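Local coordinates for amidohydrolase family protein (Acinetobacter baumannii, PDB 4I6K), which probably hydrolyses 2-pyrone-4,6-dicarboxylic acid, opening its lactone ring, at residues A[47-52]-A[250-255]; A[245-250]-A[258-263]. All coordinates share one frame; numbering follows the deposited sequence.

Interaction 1: residues A[47-52]-A[250-255]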
ATOM      1  N   TYR A  47       4.208   7.813 -15.681  1.00 53.83           N
ATOM      2  CA  TYR A  47       5.561   7.410 -16.014  1.00 49.80           C
ATOM      3  C   TYR A  47       5.571   5.970 -16.475  1.00 53.92           C
ATOM      4  O   TYR A  47       4.601   5.230 -16.275  1.00 56.35           O
ATOM      5  CB  TYR A  47       6.502   7.573 -14.820  1.00 51.41           C
ATOM      6  CG  TYR A  47       6.236   6.613 -13.686  1.00 58.38           C
ATOM      7  CD1 TYR A  47       7.039   5.495 -13.488  1.00 51.55           C
ATOM      8  CD2 TYR A  47       5.181   6.830 -12.808  1.00 62.74           C
ATOM      9  CE1 TYR A  47       6.795   4.619 -12.448  1.00 57.49           C
ATOM     10  CE2 TYR A  47       4.924   5.965 -11.769  1.00 57.93           C
ATOM     11  CZ  TYR A  47       5.730   4.861 -11.590  1.00 65.25           C
ATOM     12  OH  TYR A  47       5.460   4.004 -10.545  1.00 60.51           O
ATOM     13  N   ALA A  48       6.673   5.578 -17.103  1.00 52.55           N
ATOM     14  CA  ALA A  48       6.813   4.236 -17.659  1.00 58.93           C
ATOM     15  C   ALA A  48       8.239   3.781 -17.457  1.00 53.64           C
ATOM     16  O   ALA A  48       9.116   4.145 -18.234  1.00 51.04           O
ATOM     17  CB  ALA A  48       6.465   4.228 -19.138  1.00 53.50           C
ATOM     18  N   PRO A  49       8.473   2.987 -16.403  1.00 53.58           N
ATOM     19  CA  PRO A  49       9.817   2.536 -16.059  1.00 56.00           C
ATOM     20  C   PRO A  49      10.431   1.755 -17.222  1.00 58.64           C
ATOM     21  O   PRO A  49       9.705   1.108 -17.977  1.00 57.54           O
ATOM     22  CB  PRO A  49       9.582   1.611 -14.860  1.00 52.04           C
ATOM     23  CG  PRO A  49       8.162   1.869 -14.418  1.00 46.04           C
ATOM     24  CD  PRO A  49       7.432   2.306 -15.615  1.00 45.13           C
ATOM     25  N   ASP A  50      11.752   1.808 -17.353  1.00 65.13           N
ATOM     26  CA  ASP A  50      12.453   1.197 -18.487  1.00 59.42           C
ATOM     27  C   ASP A  50      13.402   0.099 -18.025  1.00 56.97           C
ATOM     28  O   ASP A  50      14.575   0.067 -18.401  1.00 55.04           O
ATOM     29  CB  ASP A  50      13.245   2.271 -19.237  1.00 65.65           C
ATOM     30  CG  ASP A  50      13.951   1.728 -20.468  1.00 77.30           C
ATOM     31  OD1 ASP A  50      13.445   0.756 -21.076  1.00 67.93           O
ATOM     32  OD2 ASP A  50      15.015   2.283 -20.825  1.00 79.42           O
ATOM     33  N   TYR A  51      12.903  -0.793 -17.185  1.00 53.78           N
ATOM     34  CA  TYR A  51      13.739  -1.863 -16.675  1.00 53.80           C
ATOM     35  C   TYR A  51      12.851  -3.006 -16.238  1.00 54.51           C
ATOM     36  O   TYR A  51      11.635  -2.874 -16.223  1.00 54.01           O
ATOM     37  CB  TYR A  51      14.625  -1.378 -15.517  1.00 59.00           C
ATOM     38  CG  TYR A  51      13.873  -0.699 -14.388  1.00 54.93           C
ATOM     39  CD1 TYR A  51      13.412  -1.426 -13.298  1.00 49.23           C
ATOM     40  CD2 TYR A  51      13.638   0.670 -14.409  1.00 54.44           C
ATOM     41  CE1 TYR A  51      12.725  -0.812 -12.261  1.00 49.03           C
ATOM     42  CE2 TYR A  51      12.947   1.297 -13.386  1.00 52.84           C
ATOM     43  CZ  TYR A  51      12.494   0.547 -12.313  1.00 60.86           C
ATOM     44  OH  TYR A  51      11.812   1.160 -11.293  1.00 48.87           O
ATOM     45  N   GLU A  52      13.471  -4.132 -15.900  1.00 59.51           N
ATOM     46  CA  GLU A  52      12.756  -5.325 -15.466  1.00 55.98           C
ATOM     47  C   GLU A  52      12.652  -5.346 -13.945  1.00 52.19           C
ATOM     48  O   GLU A  52      13.662  -5.202 -13.263  1.00 50.14           O
ATOM     49  CB  GLU A  52      13.517  -6.568 -15.938  1.00 56.98           C
ATOM     50  CG  GLU A  52      12.917  -7.286 -17.129  1.00 62.86           C
ATOM     51  CD  GLU A  52      12.190  -6.368 -18.080  1.00 59.02           C
ATOM     52  OE1 GLU A  52      12.832  -5.460 -18.650  1.00 53.00           O
ATOM     53  OE2 GLU A  52      10.968  -6.567 -18.264  1.00 62.93           O
ATOM     54  N   PRO A 250      10.247  -1.665  -6.580  1.00 49.54           N
ATOM     55  CA  PRO A 250      11.622  -1.259  -6.821  1.00 45.42           C
ATOM     56  C   PRO A 250      11.802   0.251  -6.791  1.00 46.61           C
ATOM     57  O   PRO A 250      12.616   0.775  -7.550  1.00 47.24           O
ATOM     58  CB  PRO A 250      11.854  -1.745  -8.245  1.00 46.77           C
ATOM     59  CG  PRO A 250      10.516  -1.462  -8.914  1.00 50.74           C
ATOM     60  CD  PRO A 250       9.459  -1.645  -7.828  1.00 44.68           C
ATOM     61  N   HIS A 251      11.028   0.941  -5.956  1.00 43.10           N
ATOM     62  CA  HIS A 251      11.274   2.363  -5.648  1.00 47.32           C
ATOM     63  C   HIS A 251      11.263   3.224  -6.880  1.00 42.83           C
ATOM     64  O   HIS A 251      12.240   3.929  -7.152  1.00 47.76           O
ATOM     65  CB  HIS A 251      12.612   2.533  -4.911  1.00 43.07           C
ATOM     66  CG  HIS A 251      12.884   1.440  -3.924  1.00 44.85           C
ATOM     67  ND1 HIS A 251      13.894   0.515  -4.092  1.00 49.59           N
ATOM     68  CD2 HIS A 251      12.236   1.086  -2.788  1.00 35.07           C
ATOM     69  CE1 HIS A 251      13.872  -0.346  -3.088  1.00 49.21           C
ATOM     70  NE2 HIS A 251      12.874  -0.023  -2.286  1.00 50.77           N
ATOM     71  N   THR A 252      10.155   3.167  -7.620  1.00 47.95           N
ATOM     72  CA  THR A 252      10.033   3.850  -8.920  1.00 46.41           C
ATOM     73  C   THR A 252      10.267   5.355  -8.843  1.00 51.21           C
ATOM     74  O   THR A 252       9.787   6.019  -7.916  1.00 50.92           O
ATOM     75  CB  THR A 252       8.639   3.626  -9.568  1.00 45.09           C
ATOM     76  OG1 THR A 252       7.600   3.793  -8.583  1.00 49.75           O
ATOM     77  CG2 THR A 252       8.556   2.231 -10.209  1.00 42.39           C
ATOM     78  N   GLN A 253      10.972   5.888  -9.841  1.00 44.59           N
ATOM     79  CA  GLN A 253      11.237   7.315  -9.915  1.00 49.67           C
ATOM     80  C   GLN A 253      12.138   7.742  -8.767  1.00 50.31           C
ATOM     81  O   GLN A 253      12.256   8.924  -8.476  1.00 56.78           O
ATOM     82  CB  GLN A 253       9.930   8.123  -9.892  1.00 48.00           C
ATOM     83  CG  GLN A 253       8.981   7.772 -11.016  1.00 48.56           C
ATOM     84  CD  GLN A 253       7.984   8.869 -11.318  1.00 56.59           C
ATOM     85  OE1 GLN A 253       7.976   9.434 -12.412  1.00 60.48           O
ATOM     86  NE2 GLN A 253       7.135   9.179 -10.350  1.00 54.41           N
ATOM     87  N   HIS A 254      12.778   6.772  -8.124  1.00 50.94           N
ATOM     88  CA  HIS A 254      13.681   7.033  -7.009  1.00 48.49           C
ATOM     89  C   HIS A 254      14.801   6.008  -7.032  1.00 54.67           C
ATOM     90  O   HIS A 254      15.491   5.791  -6.018  1.00 47.77           O
ATOM     91  CB  HIS A 254      12.948   6.919  -5.670  1.00 50.71           C
ATOM     92  CG  HIS A 254      12.032   8.065  -5.379  1.00 47.28           C
ATOM     93  ND1 HIS A 254      10.750   8.140  -5.880  1.00 52.68           N
ATOM     94  CD2 HIS A 254      12.202   9.168  -4.614  1.00 43.64           C
ATOM     95  CE1 HIS A 254      10.175   9.250  -5.447  1.00 55.33           C
ATOM     96  NE2 HIS A 254      11.036   9.892  -4.678  1.00 46.93           N
ATOM     97  N   GLU A 255      14.964   5.376  -8.192  1.00 42.90           N
ATOM     98  CA  GLU A 255      15.851   4.230  -8.324  1.00 49.77           C
ATOM     99  C   GLU A 255      17.311   4.593  -8.067  1.00 54.49           C
ATOM    100  O   GLU A 255      18.068   3.773  -7.557  1.00 52.88           O
ATOM    101  CB  GLU A 255      15.697   3.587  -9.709  1.00 49.77           C
ATOM    102  CG  GLU A 255      14.315   3.022  -9.983  1.00 42.00           C
ATOM    103  CD  GLU A 255      13.394   4.021 -10.629  1.00 54.66           C
ATOM    104  OE1 GLU A 255      12.345   3.600 -11.176  1.00 54.29           O
ATOM    105  OE2 GLU A 255      13.716   5.224 -10.593  1.00 49.41           O
TER

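Interaction 2: residues A[245-250]-A[258-263]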
ATOM      1  N   TRP A 245       4.714  -2.447   7.386  1.00 53.09           N
ATOM      2  CA  TRP A 245       5.823  -1.924   6.584  1.00 54.49           C
ATOM      3  C   TRP A 245       5.911  -2.497   5.175  1.00 50.78           C
ATOM      4  O   TRP A 245       5.545  -3.648   4.930  1.00 48.45           O
ATOM      5  CB  TRP A 245       7.163  -2.164   7.274  1.00 50.16           C
ATOM      6  CG  TRP A 245       8.314  -1.625   6.484  1.00 53.40           C
ATOM      7  CD1 TRP A 245       8.750  -0.333   6.445  1.00 46.80           C
ATOM      8  CD2 TRP A 245       9.163  -2.363   5.604  1.00 49.25           C
ATOM      9  NE1 TRP A 245       9.828  -0.223   5.602  1.00 43.59           N
ATOM     10  CE2 TRP A 245      10.103  -1.459   5.078  1.00 53.69           C
ATOM     11  CE3 TRP A 245       9.230  -3.708   5.219  1.00 58.29           C
ATOM     12  CZ2 TRP A 245      11.096  -1.856   4.184  1.00 52.77           C
ATOM     13  CZ3 TRP A 245      10.219  -4.099   4.326  1.00 58.10           C
ATOM     14  CH2 TRP A 245      11.133  -3.177   3.820  1.00 52.38           C
ATOM     15  N   GLY A 246       6.433  -1.685   4.263  1.00 41.94           N
ATOM     16  CA  GLY A 246       6.694  -2.134   2.910  1.00 47.11           C
ATOM     17  C   GLY A 246       7.956  -1.511   2.368  1.00 47.09           C
ATOM     18  O   GLY A 246       8.264  -0.345   2.639  1.00 48.52           O
ATOM     19  N   SER A 247       8.693  -2.290   1.596  1.00 46.45           N
ATOM     20  CA  SER A 247       9.886  -1.789   0.935  1.00 44.65           C
ATOM     21  C   SER A 247       9.526  -0.737  -0.120  1.00 41.44           C
ATOM     22  O   SER A 247      10.312   0.170  -0.394  1.00 51.86           O
ATOM     23  CB  SER A 247      10.647  -2.945   0.258  1.00 56.06           C
ATOM     24  OG  SER A 247       9.985  -3.384  -0.935  1.00 45.80           O
ATOM     25  N   ASP A 248       8.343  -0.872  -0.710  1.00 44.76           N
ATOM     26  CA  ASP A 248       8.007  -0.146  -1.928  1.00 41.38           C
ATOM     27  C   ASP A 248       9.078  -0.327  -3.001  1.00 46.68           C
ATOM     28  O   ASP A 248       9.313   0.565  -3.815  1.00 41.62           O
ATOM     29  CB  ASP A 248       7.812   1.343  -1.628  1.00 41.08           C
ATOM     30  CG  ASP A 248       7.225   2.102  -2.802  1.00 42.98           C
ATOM     31  OD1 ASP A 248       7.950   2.920  -3.405  1.00 49.10           O
ATOM     32  OD2 ASP A 248       6.037   1.881  -3.120  1.00 38.64           O
ATOM     33  N   TRP A 249       9.723  -1.490  -2.994  1.00 44.40           N
ATOM     34  CA  TRP A 249      10.535  -1.929  -4.127  1.00 49.77           C
ATOM     35  C   TRP A 249       9.679  -2.032  -5.416  1.00 50.02           C
ATOM     36  O   TRP A 249       8.518  -2.449  -5.369  1.00 45.92           O
ATOM     37  CB  TRP A 249      11.192  -3.271  -3.793  1.00 43.22           C
ATOM     38  CG  TRP A 249      12.108  -3.764  -4.855  1.00 54.89           C
ATOM     39  CD1 TRP A 249      13.434  -3.471  -5.000  1.00 43.13           C
ATOM     40  CD2 TRP A 249      11.766  -4.641  -5.944  1.00 40.44           C
ATOM     41  NE1 TRP A 249      13.942  -4.123  -6.098  1.00 58.33           N
ATOM     42  CE2 TRP A 249      12.938  -4.843  -6.698  1.00 61.83           C
ATOM     43  CE3 TRP A 249      10.584  -5.272  -6.347  1.00 41.28           C
ATOM     44  CZ2 TRP A 249      12.960  -5.649  -7.841  1.00 64.33           C
ATOM     45  CZ3 TRP A 249      10.609  -6.073  -7.480  1.00 50.35           C
ATOM     46  CH2 TRP A 249      11.786  -6.250  -8.216  1.00 50.98           C
ATOM     47  N   PRO A 250      10.247  -1.665  -6.580  1.00 49.54           N
ATOM     48  CA  PRO A 250      11.622  -1.259  -6.821  1.00 45.42           C
ATOM     49  C   PRO A 250      11.802   0.251  -6.791  1.00 46.61           C
ATOM     50  O   PRO A 250      12.616   0.775  -7.550  1.00 47.24           O
ATOM     51  CB  PRO A 250      11.854  -1.745  -8.245  1.00 46.77           C
ATOM     52  CG  PRO A 250      10.516  -1.462  -8.914  1.00 50.74           C
ATOM     53  CD  PRO A 250       9.459  -1.645  -7.828  1.00 44.68           C
ATOM     54  N   ILE A 258      17.536   4.958  -4.011  1.00 55.46           N
ATOM     55  CA  ILE A 258      16.974   3.994  -3.065  1.00 54.22           C
ATOM     56  C   ILE A 258      17.139   2.522  -3.438  1.00 51.52           C
ATOM     57  O   ILE A 258      16.647   2.073  -4.473  1.00 56.06           O
ATOM     58  CB  ILE A 258      15.473   4.265  -2.823  1.00 48.78           C
ATOM     59  CG1 ILE A 258      15.253   5.730  -2.429  1.00 41.31           C
ATOM     60  CG2 ILE A 258      14.950   3.325  -1.739  1.00 59.65           C
ATOM     61  CD1 ILE A 258      15.723   6.065  -0.993  1.00 36.41           C
ATOM     62  N   THR A 259      17.807   1.777  -2.566  1.00 50.86           N
ATOM     63  CA  THR A 259      17.904   0.332  -2.693  1.00 52.92           C
ATOM     64  C   THR A 259      16.999  -0.336  -1.665  1.00 59.74           C
ATOM     65  O   THR A 259      16.518   0.302  -0.711  1.00 55.26           O
ATOM     66  CB  THR A 259      19.339  -0.169  -2.408  1.00 47.03           C
ATOM     67  OG1 THR A 259      19.691   0.154  -1.055  1.00 50.54           O
ATOM     68  CG2 THR A 259      20.341   0.469  -3.362  1.00 50.57           C
ATOM     69  N   TYR A 260      16.790  -1.634  -1.845  1.00 56.19           N
ATOM     70  CA  TYR A 260      16.095  -2.408  -0.842  1.00 48.28           C
ATOM     71  C   TYR A 260      16.756  -2.191   0.513  1.00 57.18           C
ATOM     72  O   TYR A 260      16.077  -1.937   1.512  1.00 56.99           O
ATOM     73  CB  TYR A 260      16.090  -3.883  -1.200  1.00 43.15           C
ATOM     74  CG  TYR A 260      14.920  -4.596  -0.592  1.00 48.18           C
ATOM     75  CD1 TYR A 260      13.696  -4.615  -1.236  1.00 48.88           C
ATOM     76  CD2 TYR A 260      15.034  -5.232   0.642  1.00 42.90           C
ATOM     77  CE1 TYR A 260      12.610  -5.257  -0.679  1.00 53.14           C
ATOM     78  CE2 TYR A 260      13.958  -5.872   1.218  1.00 52.18           C
ATOM     79  CZ  TYR A 260      12.745  -5.884   0.554  1.00 64.00           C
ATOM     80  OH  TYR A 260      11.665  -6.523   1.119  1.00 52.22           O
ATOM     81  N   GLU A 261      18.084  -2.275   0.550  1.00 57.89           N
ATOM     82  CA  GLU A 261      18.815  -2.106   1.812  1.00 52.97           C
ATOM     83  C   GLU A 261      18.552  -0.739   2.441  1.00 53.74           C
ATOM     84  O   GLU A 261      18.428  -0.613   3.664  1.00 56.51           O
ATOM     85  CB  GLU A 261      20.314  -2.318   1.604  1.00 53.51           C
ATOM     86  CG  GLU A 261      20.675  -3.752   1.252  1.00 50.79           C
ATOM     87  CD  GLU A 261      19.937  -4.229   0.027  1.00 58.54           C
ATOM     88  OE1 GLU A 261      19.764  -3.411  -0.904  1.00 66.19           O
ATOM     89  OE2 GLU A 261      19.514  -5.410  -0.004  1.00 55.59           O
ATOM     90  N   ASP A 262      18.466   0.285   1.598  1.00 52.36           N
ATOM     91  CA  ASP A 262      18.141   1.633   2.060  1.00 57.51           C
ATOM     92  C   ASP A 262      16.744   1.693   2.678  1.00 56.68           C
ATOM     93  O   ASP A 262      16.518   2.389   3.672  1.00 55.02           O
ATOM     94  CB  ASP A 262      18.229   2.625   0.899  1.00 65.20           C
ATOM     95  CG  ASP A 262      19.643   2.785   0.386  1.00 66.35           C
ATOM     96  OD1 ASP A 262      20.588   2.557   1.178  1.00 60.32           O
ATOM     97  OD2 ASP A 262      19.804   3.138  -0.800  1.00 69.12           O
ATOM     98  N   ALA A 263      15.807   0.976   2.064  1.00 58.50           N
ATOM     99  CA  ALA A 263      14.459   0.885   2.601  1.00 56.61           C
ATOM    100  C   ALA A 263      14.485   0.232   3.982  1.00 53.13           C
ATOM    101  O   ALA A 263      13.961   0.796   4.943  1.00 53.18           O
ATOM    102  CB  ALA A 263      13.545   0.117   1.642  1.00 67.50           C
TER
HETATM  103  O   HOH W   1      11.361   2.000   4.583  1.00 47.60           O

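Interaction 1: residues A[47-52]-A[250-255]
The phenol ring of Y47 lies against the side chain of Q253, whose amide is stacked over one ring face, the two planes only 17° apart. The overlap is offset toward the rim: Q253 CD stands 3.7 Å from Y47 CG, while Q253 CG makes a CH-pi contact 4.0 Å from the ring centroid. Beyond CG the glutamine chain is extended, which carries its amide out along the ring toward Y47 CB. At the far end of the same ring, T252 OG1 donates a 2.9 Å hydrogen bond to Y47 OH. T252 OG1 is bonded to R216 as well, and Y47 OH to citric acid, probably taken up from the crystallisation liquor, so the threonine appears to position a phenol that borders the citrate pocket.

A second tyrosine, Y51, meets the carboxylate of E255, just after the type II turn H251–H254. Y51 OH donates to E255 OE1 at a short 2.5 Å, and OE1 offers the lone pair anti to its partner oxygen, with ring and carboxylate perpendicular. The backbone N of Q253 meets E255 OE1 from above the carboxylate plane at 3.0 Å, so one oxygen takes two donors and ties the tyrosine to the turn. Bending of the E255 chain at chi2 (91°) brings its carboxylate back over this turn. P250 CG rests at the edge of the Y51 ring, 4.1 Å from Y51 CE1.

F77 meets the Y47 ring edge-to-face and also touches P49. The contact joins the loops that follow strands 28-32 and 243-244, the first and last of the amidohydrolase (beta/alpha)8 barrel, at the strands' C-terminal ends, before helices 55-64 and 260-270.

Interaction 2: residues A[245-250]-A[258-263]
A water bridges W245 and A263, in a contact that has no direct hydrogen bond across it. The water lies in the plane of the indole at its edge, accepts from W245 NE1 at 2.9 Å and donates to A263 O at 2.9 Å. Beside this bridge, W245 CZ2 packs 4.0 Å from A263 CB, and that methyl also meets S247 O, at 3.8 Å.

The Y260 ring reaches across to the other half of the segment. With CG anti to the backbone N (chi1 -154°), it runs back from the helix toward S247 and W249, and W249 CB lies at its edge, in the ring plane, 3.8 Å from Y260 CD1. The W249 indole is inclined to the phenol by 62°, and P250 CB, beyond the cis peptide, covers the centre of one indole face.

S247 OG accepts from W249 N at 2.8 Å, closing an ST turn. At the helix start T259 and D262 form a capping box, in which D262 N reaches T259 OG1 at 2.9 Å and T259 N returns to D262 OD2.

The contact thus joins the turn after the last barrel strand, 243-244, to the start of helix 260-270. Both S247 OG and Y260 OH are hydrogen-bonded to D29 on strand 28-32. Direct contact across the segments is mostly apolar and aromatic; the two bonds to S247 OG hold its side-chain rotation, while D29 anchors the end of Y260.

In the fold
Interactions 1 and 2 share P250, and their segments interleave along the chain. Interaction 2 is fully buried and folds the chain leaving strand 243-244 back onto the start of helix 260-270, with aromatic and apolar contacts and a single bridging water. Interaction 1 is only partly buried and farther from the chain's centre; it holds the outgoing loop to the loop after strand 28-32 through direct phenol hydrogen bonds and borders the citric acid pocket. H251 connects them, its ring packing on I258, T259 and A263. R216 is shared: it forms a salt bridge with D248 of segment 245-250 and a hydrogen bond with T252 of segment 250-255.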